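Local coordinates for protein peptidase, M20/M25/M40 family (PDB 4EWT) that probably hydrolyses amide bonds of N-acylated amino acids or related substrates as a two-manganese amidohydrolase of the M20 peptidase family, at residues A[8-19]-A[110-121]. Sequence-based numbering, arbitrary orientation.
Sequences TLKSKEGKMIEI and AYMLVLAETLAE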
ATOM      1  N   THR A   8      30.332 -55.555   2.901  1.00 47.39           N
ATOM      2  CA  THR A   8      28.996 -56.147   3.027  1.00 45.45           C
ATOM      3  C   THR A   8      27.944 -55.254   2.375  1.00 44.27           C
ATOM      4  O   THR A   8      27.056 -55.742   1.676  1.00 43.87           O
ATOM      5  CB  THR A   8      28.576 -56.384   4.488  1.00 43.81           C
ATOM      6  OG1 THR A   8      29.629 -57.041   5.195  1.00 46.50           O
ATOM      7  CG2 THR A   8      27.330 -57.250   4.548  1.00 41.94           C
ATOM      8  N   LEU A   9      28.046 -53.946   2.609  1.00 43.98           N
ATOM      9  CA  LEU A   9      27.098 -52.999   2.038  1.00 43.29           C
ATOM     10  C   LEU A   9      27.234 -52.919   0.523  1.00 45.24           C
ATOM     11  O   LEU A   9      26.232 -52.964  -0.198  1.00 45.04           O
ATOM     12  CB  LEU A   9      27.241 -51.616   2.686  1.00 42.71           C
ATOM     13  CG  LEU A   9      26.722 -51.504   4.127  1.00 41.10           C
ATOM     14  CD1 LEU A   9      26.926 -50.106   4.655  1.00 42.22           C
ATOM     15  CD2 LEU A   9      25.246 -51.890   4.239  1.00 39.61           C
ATOM     16  N   LYS A  10      28.452 -52.832   0.039  1.00 47.58           N
ATOM     17  CA  LYS A  10      28.659 -52.856  -1.387  1.00 50.17           C
ATOM     18  C   LYS A  10      28.067 -54.078  -2.030  1.00 50.44           C
ATOM     19  O   LYS A  10      27.515 -53.986  -3.076  1.00 51.46           O
ATOM     20  CB  LYS A  10      30.124 -52.758  -1.737  1.00 53.21           C
ATOM     21  CG  LYS A  10      30.731 -51.485  -1.330  1.00 53.95           C
ATOM     22  CD  LYS A  10      32.205 -51.555  -1.302  1.00 58.18           C
ATOM     23  CE  LYS A  10      32.790 -50.421  -2.080  1.00 60.97           C
ATOM     24  NZ  LYS A  10      34.246 -50.389  -2.129  1.00 64.98           N
ATOM     25  N   SER A  11      28.178 -55.223  -1.382  1.00 49.85           N
ATOM     26  CA  SER A  11      27.667 -56.490  -1.927  1.00 50.30           C
ATOM     27  C   SER A  11      26.138 -56.589  -1.922  1.00 48.55           C
ATOM     28  O   SER A  11      25.562 -57.445  -2.600  1.00 49.21           O
ATOM     29  CB  SER A  11      28.286 -57.692  -1.195  1.00 50.63           C
ATOM     30  OG  SER A  11      27.674 -57.905   0.067  1.00 48.12           O
ATOM     31  N   LYS A  12      25.487 -55.711  -1.162  1.00 46.37           N
ATOM     32  CA  LYS A  12      24.030 -55.691  -1.088  1.00 44.92           C
ATOM     33  C   LYS A  12      23.431 -54.486  -1.815  1.00 44.81           C
ATOM     34  O   LYS A  12      22.249 -54.172  -1.624  1.00 43.73           O
ATOM     35  CB  LYS A  12      23.569 -55.693   0.372  1.00 42.87           C
ATOM     36  CG  LYS A  12      23.828 -56.985   1.134  1.00 43.54           C
ATOM     37  CD  LYS A  12      23.536 -56.792   2.615  1.00 42.56           C
ATOM     38  CE  LYS A  12      23.810 -58.056   3.408  1.00 43.75           C
ATOM     39  NZ  LYS A  12      23.463 -57.871   4.852  1.00 42.67           N
ATOM     40  N   GLU A  13      24.236 -53.809  -2.638  1.00 45.98           N
ATOM     41  CA  GLU A  13      23.767 -52.601  -3.332  1.00 45.79           C
ATOM     42  C   GLU A  13      22.553 -52.930  -4.196  1.00 46.17           C
ATOM     43  O   GLU A  13      21.548 -52.206  -4.160  1.00 44.68           O
ATOM     44  CB  GLU A  13      24.878 -51.952  -4.171  1.00 48.15           C
ATOM     45  CG  GLU A  13      24.476 -50.599  -4.783  1.00 48.75           C
ATOM     46  CD  GLU A  13      25.587 -49.915  -5.587  1.00 52.10           C
ATOM     47  OE1 GLU A  13      26.612 -50.559  -5.901  1.00 53.19           O
ATOM     48  OE2 GLU A  13      25.425 -48.711  -5.909  1.00 53.01           O
ATOM     49  N   GLY A  14      22.646 -54.041  -4.934  1.00 47.38           N
ATOM     50  CA  GLY A  14      21.565 -54.527  -5.798  1.00 48.55           C
ATOM     51  C   GLY A  14      20.236 -54.704  -5.082  1.00 46.80           C
ATOM     52  O   GLY A  14      19.172 -54.417  -5.640  1.00 47.31           O
ATOM     53  N   LYS A  15      20.306 -55.141  -3.843  1.00 44.80           N
ATOM     54  CA  LYS A  15      19.145 -55.338  -3.022  1.00 43.85           C
ATOM     55  C   LYS A  15      18.481 -53.992  -2.624  1.00 42.33           C
ATOM     56  O   LYS A  15      17.278 -53.887  -2.577  1.00 41.81           O
ATOM     57  CB  LYS A  15      19.550 -56.142  -1.788  1.00 42.87           C
ATOM     58  CG  LYS A  15      18.468 -56.658  -0.920  1.00 42.87           C
ATOM     59  CD  LYS A  15      19.046 -57.710  -0.013  1.00 45.22           C
ATOM     60  CE  LYS A  15      18.465 -57.744   1.375  1.00 44.97           C
ATOM     61  NZ  LYS A  15      17.541 -58.848   1.718  1.00 46.89           N
ATOM     62  N   MET A  16      19.287 -52.998  -2.306  1.00 41.60           N
ATOM     63  CA  MET A  16      18.768 -51.655  -1.968  1.00 40.92           C
ATOM     64  C   MET A  16      17.980 -51.091  -3.144  1.00 42.32           C
ATOM     65  O   MET A  16      16.889 -50.551  -2.972  1.00 41.67           O
ATOM     66  CB  MET A  16      19.902 -50.678  -1.643  1.00 40.19           C
ATOM     67  CG  MET A  16      20.849 -51.121  -0.551  1.00 41.04           C
ATOM     68  SD  MET A  16      22.165 -49.917  -0.326  1.00 42.79           S
ATOM     69  CE  MET A  16      23.163 -50.745   0.904  1.00 42.48           C
ATOM     70  N   ILE A  17      18.554 -51.243  -4.336  1.00 44.63           N
ATOM     71  CA  ILE A  17      17.991 -50.725  -5.574  1.00 46.78           C
ATOM     72  C   ILE A  17      16.659 -51.408  -5.890  1.00 48.02           C
ATOM     73  O   ILE A  17      15.658 -50.733  -6.153  1.00 48.32           O
ATOM     74  CB  ILE A  17      19.016 -50.841  -6.726  1.00 49.22           C
ATOM     75  CG1 ILE A  17      20.184 -49.882  -6.472  1.00 48.45           C
ATOM     76  CG2 ILE A  17      18.364 -50.563  -8.085  1.00 52.35           C
ATOM     77  CD1 ILE A  17      21.436 -50.182  -7.275  1.00 52.17           C
ATOM     78  N   GLU A  18      16.659 -52.739  -5.836  1.00 49.02           N
ATOM     79  CA  GLU A  18      15.458 -53.558  -6.008  1.00 50.45           C
ATOM     80  C   GLU A  18      14.358 -53.192  -4.999  1.00 48.45           C
ATOM     81  O   GLU A  18      13.177 -53.140  -5.348  1.00 49.69           O
ATOM     82  CB  GLU A  18      15.847 -55.038  -5.897  1.00 51.91           C
ATOM     83  CG  GLU A  18      14.713 -56.025  -5.676  1.00 54.95           C
ATOM     84  CD  GLU A  18      15.210 -57.301  -5.036  1.00 57.68           C
ATOM     85  OE1 GLU A  18      15.647 -58.208  -5.775  1.00 61.04           O
ATOM     86  OE2 GLU A  18      15.182 -57.394  -3.787  1.00 57.70           O
ATOM     87  N   ILE A  19      14.750 -52.916  -3.757  1.00 45.38           N
ATOM     88  CA  ILE A  19      13.786 -52.517  -2.730  1.00 43.51           C
ATOM     89  C   ILE A  19      13.240 -51.095  -2.948  1.00 43.13           C
ATOM     90  O   ILE A  19      12.044 -50.859  -2.753  1.00 43.33           O
ATOM     91  CB  ILE A  19      14.352 -52.708  -1.297  1.00 41.47           C
ATOM     92  CG1 ILE A  19      14.460 -54.213  -0.970  1.00 41.53           C
ATOM     93  CG2 ILE A  19      13.479 -51.995  -0.266  1.00 38.93           C
ATOM     94  CD1 ILE A  19      15.344 -54.534   0.240  1.00 40.78           C
ATOM     95  N   ALA A 110      14.708 -47.957   1.693  1.00 29.28           N
ATOM     96  CA  ALA A 110      15.505 -48.990   1.034  1.00 30.34           C
ATOM     97  C   ALA A 110      16.879 -49.177   1.675  1.00 29.93           C
ATOM     98  O   ALA A 110      17.247 -50.305   2.066  1.00 29.94           O
ATOM     99  CB  ALA A 110      15.638 -48.696  -0.467  1.00 31.42           C
ATOM    100  N   TYR A 111      17.634 -48.087   1.790  1.00 29.22           N
ATOM    101  CA  TYR A 111      18.998 -48.180   2.302  1.00 29.06           C
ATOM    102  C   TYR A 111      18.990 -48.558   3.787  1.00 28.19           C
ATOM    103  O   TYR A 111      19.847 -49.317   4.229  1.00 28.16           O
ATOM    104  CB  TYR A 111      19.801 -46.894   2.054  1.00 28.86           C
ATOM    105  CG  TYR A 111      19.770 -45.913   3.209  1.00 28.56           C
ATOM    106  CD1 TYR A 111      20.598 -46.086   4.326  1.00 29.05           C
ATOM    107  CD2 TYR A 111      18.915 -44.819   3.192  1.00 28.52           C
ATOM    108  CE1 TYR A 111      20.556 -45.197   5.401  1.00 28.81           C
ATOM    109  CE2 TYR A 111      18.876 -43.917   4.259  1.00 29.12           C
ATOM    110  CZ  TYR A 111      19.703 -44.115   5.357  1.00 28.71           C
ATOM    111  OH  TYR A 111      19.663 -43.230   6.416  1.00 29.73           O
ATOM    112  N   MET A 112      18.022 -48.021   4.536  1.00 27.52           N
ATOM    113  CA  MET A 112      17.901 -48.291   5.965  1.00 27.22           C
ATOM    114  C   MET A 112      17.569 -49.756   6.254  1.00 27.62           C
ATOM    115  O   MET A 112      18.103 -50.343   7.198  1.00 27.87           O
ATOM    116  CB  MET A 112      16.849 -47.379   6.605  1.00 26.51           C
ATOM    117  CG  MET A 112      16.775 -47.520   8.124  1.00 27.40           C
ATOM    118  SD  MET A 112      18.311 -47.013   8.956  1.00 30.38           S
ATOM    119  CE  MET A 112      18.102 -45.216   8.886  1.00 26.04           C
ATOM    120  N   LEU A 113      16.684 -50.347   5.452  1.00 27.76           N
ATOM    121  CA  LEU A 113      16.353 -51.762   5.637  1.00 27.98           C
ATOM    122  C   LEU A 113      17.591 -52.638   5.456  1.00 27.99           C
ATOM    123  O   LEU A 113      17.848 -53.531   6.268  1.00 28.38           O
ATOM    124  CB  LEU A 113      15.228 -52.215   4.689  1.00 29.12           C
ATOM    125  CG  LEU A 113      13.799 -51.703   4.901  1.00 28.91           C
ATOM    126  CD1 LEU A 113      12.958 -52.121   3.716  1.00 30.45           C
ATOM    127  CD2 LEU A 113      13.164 -52.197   6.207  1.00 28.37           C
ATOM    128  N   VAL A 114      18.368 -52.361   4.415  1.00 27.52           N
ATOM    129  CA  VAL A 114      19.571 -53.141   4.121  1.00 28.21           C
ATOM    130  C   VAL A 114      20.712 -52.845   5.111  1.00 28.01           C
ATOM    131  O   VAL A 114      21.477 -53.743   5.474  1.00 29.40           O
ATOM    132  CB  VAL A 114      20.018 -52.958   2.640  1.00 29.31           C
ATOM    133  CG1 VAL A 114      21.306 -53.725   2.351  1.00 28.80           C
ATOM    134  CG2 VAL A 114      18.912 -53.412   1.696  1.00 28.60           C
ATOM    135  N   LEU A 115      20.814 -51.602   5.563  1.00 27.20           N
ATOM    136  CA  LEU A 115      21.788 -51.268   6.592  1.00 26.95           C
ATOM    137  C   LEU A 115      21.448 -51.950   7.916  1.00 26.71           C
ATOM    138  O   LEU A 115      22.339 -52.431   8.611  1.00 27.32           O
ATOM    139  CB  LEU A 115      21.882 -49.760   6.786  1.00 26.49           C
ATOM    140  CG  LEU A 115      22.734 -49.278   7.973  1.00 26.17           C
ATOM    141  CD1 LEU A 115      24.190 -49.691   7.832  1.00 26.59           C
ATOM    142  CD2 LEU A 115      22.623 -47.769   8.112  1.00 24.89           C
ATOM    143  N   ALA A 116      20.162 -51.972   8.263  1.00 26.36           N
ATOM    144  CA  ALA A 116      19.721 -52.554   9.527  1.00 26.84           C
ATOM    145  C   ALA A 116      20.003 -54.057   9.576  1.00 27.95           C
ATOM    146  O   ALA A 116      20.521 -54.563  10.575  1.00 28.70           O
ATOM    147  CB  ALA A 116      18.250 -52.270   9.762  1.00 26.20           C
ATOM    148  N   GLU A 117      19.671 -54.747   8.486  1.00 28.49           N
ATOM    149  CA  GLU A 117      20.013 -56.158   8.289  1.00 29.86           C
ATOM    150  C   GLU A 117      21.506 -56.380   8.497  1.00 30.10           C
ATOM    151  O   GLU A 117      21.918 -57.314   9.205  1.00 30.27           O
ATOM    152  CB  GLU A 117      19.605 -56.598   6.877  1.00 30.46           C
ATOM    153  CG  GLU A 117      20.126 -57.986   6.466  1.00 34.04           C
ATOM    154  CD  GLU A 117      19.799 -58.328   5.020  1.00 38.46           C
ATOM    155  OE1 GLU A 117      20.709 -58.758   4.283  1.00 41.80           O
ATOM    156  OE2 GLU A 117      18.635 -58.162   4.614  1.00 40.33           O
ATOM    157  N   THR A 118      22.305 -55.502   7.892  1.00 29.90           N
ATOM    158  CA  THR A 118      23.762 -55.592   7.962  1.00 31.01           C
ATOM    159  C   THR A 118      24.289 -55.356   9.378  1.00 30.97           C
ATOM    160  O   THR A 118      25.098 -56.137   9.864  1.00 32.23           O
ATOM    161  CB  THR A 118      24.431 -54.627   6.975  1.00 31.42           C
ATOM    162  OG1 THR A 118      23.910 -54.863   5.662  1.00 32.78           O
ATOM    163  CG2 THR A 118      25.934 -54.834   6.957  1.00 33.26           C
ATOM    164  N   LEU A 119      23.817 -54.304  10.045  1.00 30.02           N
ATOM    165  CA  LEU A 119      24.221 -54.039  11.430  1.00 30.35           C
ATOM    166  C   LEU A 119      23.819 -55.183  12.360  1.00 31.14           C
ATOM    167  O   LEU A 119      24.511 -55.459  13.338  1.00 31.99           O
ATOM    168  CB  LEU A 119      23.652 -52.704  11.942  1.00 29.40           C
ATOM    169  CG  LEU A 119      24.173 -51.398  11.320  1.00 29.39           C
ATOM    170  CD1 LEU A 119      23.379 -50.198  11.814  1.00 27.72           C
ATOM    171  CD2 LEU A 119      25.675 -51.198  11.598  1.00 29.94           C
ATOM    172  N   ALA A 120      22.711 -55.854  12.038  1.00 31.29           N
ATOM    173  CA  ALA A 120      22.222 -56.996  12.817  1.00 32.52           C
ATOM    174  C   ALA A 120      23.147 -58.219  12.773  1.00 34.36           C
ATOM    175  O   ALA A 120      23.133 -59.044  13.696  1.00 35.07           O
ATOM    176  CB  ALA A 120      20.817 -57.387  12.374  1.00 32.47           C
ATOM    177  N   GLU A 121      23.936 -58.339  11.708  1.00 34.86           N
ATOM    178  CA  GLU A 121      24.878 -59.447  11.593  1.00 37.22           C
ATOM    179  C   GLU A 121      26.262 -59.074  12.130  1.00 38.32           C
ATOM    180  O   GLU A 121      27.199 -59.867  12.062  1.00 39.25           O
ATOM    181  CB  GLU A 121      24.905 -60.014  10.158  1.00 37.79           C
ATOM    182  CG  GLU A 121      25.449 -59.104   9.087  1.00 39.89           C
ATOM    183  CD  GLU A 121      24.847 -59.371   7.713  1.00 43.16           C
ATOM    184  OE1 GLU A 121      25.426 -58.895   6.710  1.00 45.63           O
ATOM    185  OE2 GLU A 121      23.787 -60.033   7.622  1.00 44.33           O
TER
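Met16 and Ala110 mark the tight end of the contact, where helix 13-19 crosses helix 110-120 in a roughly antiparallel sense (141°), the two axes coming within 8.6 Å. Ala110 lets the backbones close in, its CB lying 3.4 Å from Met16 O and also touching CG2 of Ile19. Val114 is the central apolar side chain: its CG1, anti to the backbone N (chi1 178°), packs 3.6 Å from CB of Lys12 and near Met16 CE, while its CG2 meets Met16 CG and Ile19 CD1. Toward the other end, Leu9 lays CD2 against Thr118 OG1 and CD1 on Leu115 CD1, and CG2 of Thr8 rests against CG2 of Thr118.

The extended chain of Lys12 carries NZ to three acceptors: Glu117 OE1 at 2.9 Å, on the anti side but somewhat out of the carboxylate plane; Glu121 OE1 at 2.9 Å, from above the carboxylate plane; and Thr118 OG1 at 3.1 Å. Val114 O takes the Thr118 hydroxyl on one face of its plane and the Thr118 N-H on the other. Lys15 bends its chain to a weakly hydrogen-bonded salt bridge with Glu117 OE2, an oxygen also paired with Lys47. Helices 2-11 and 13-25, with Lys12 N-capping the second, thus pack through an apolar seam and salt-bridge network on helix 105-120, which begins at manganese ligand His105 in the M20 catalytic domain.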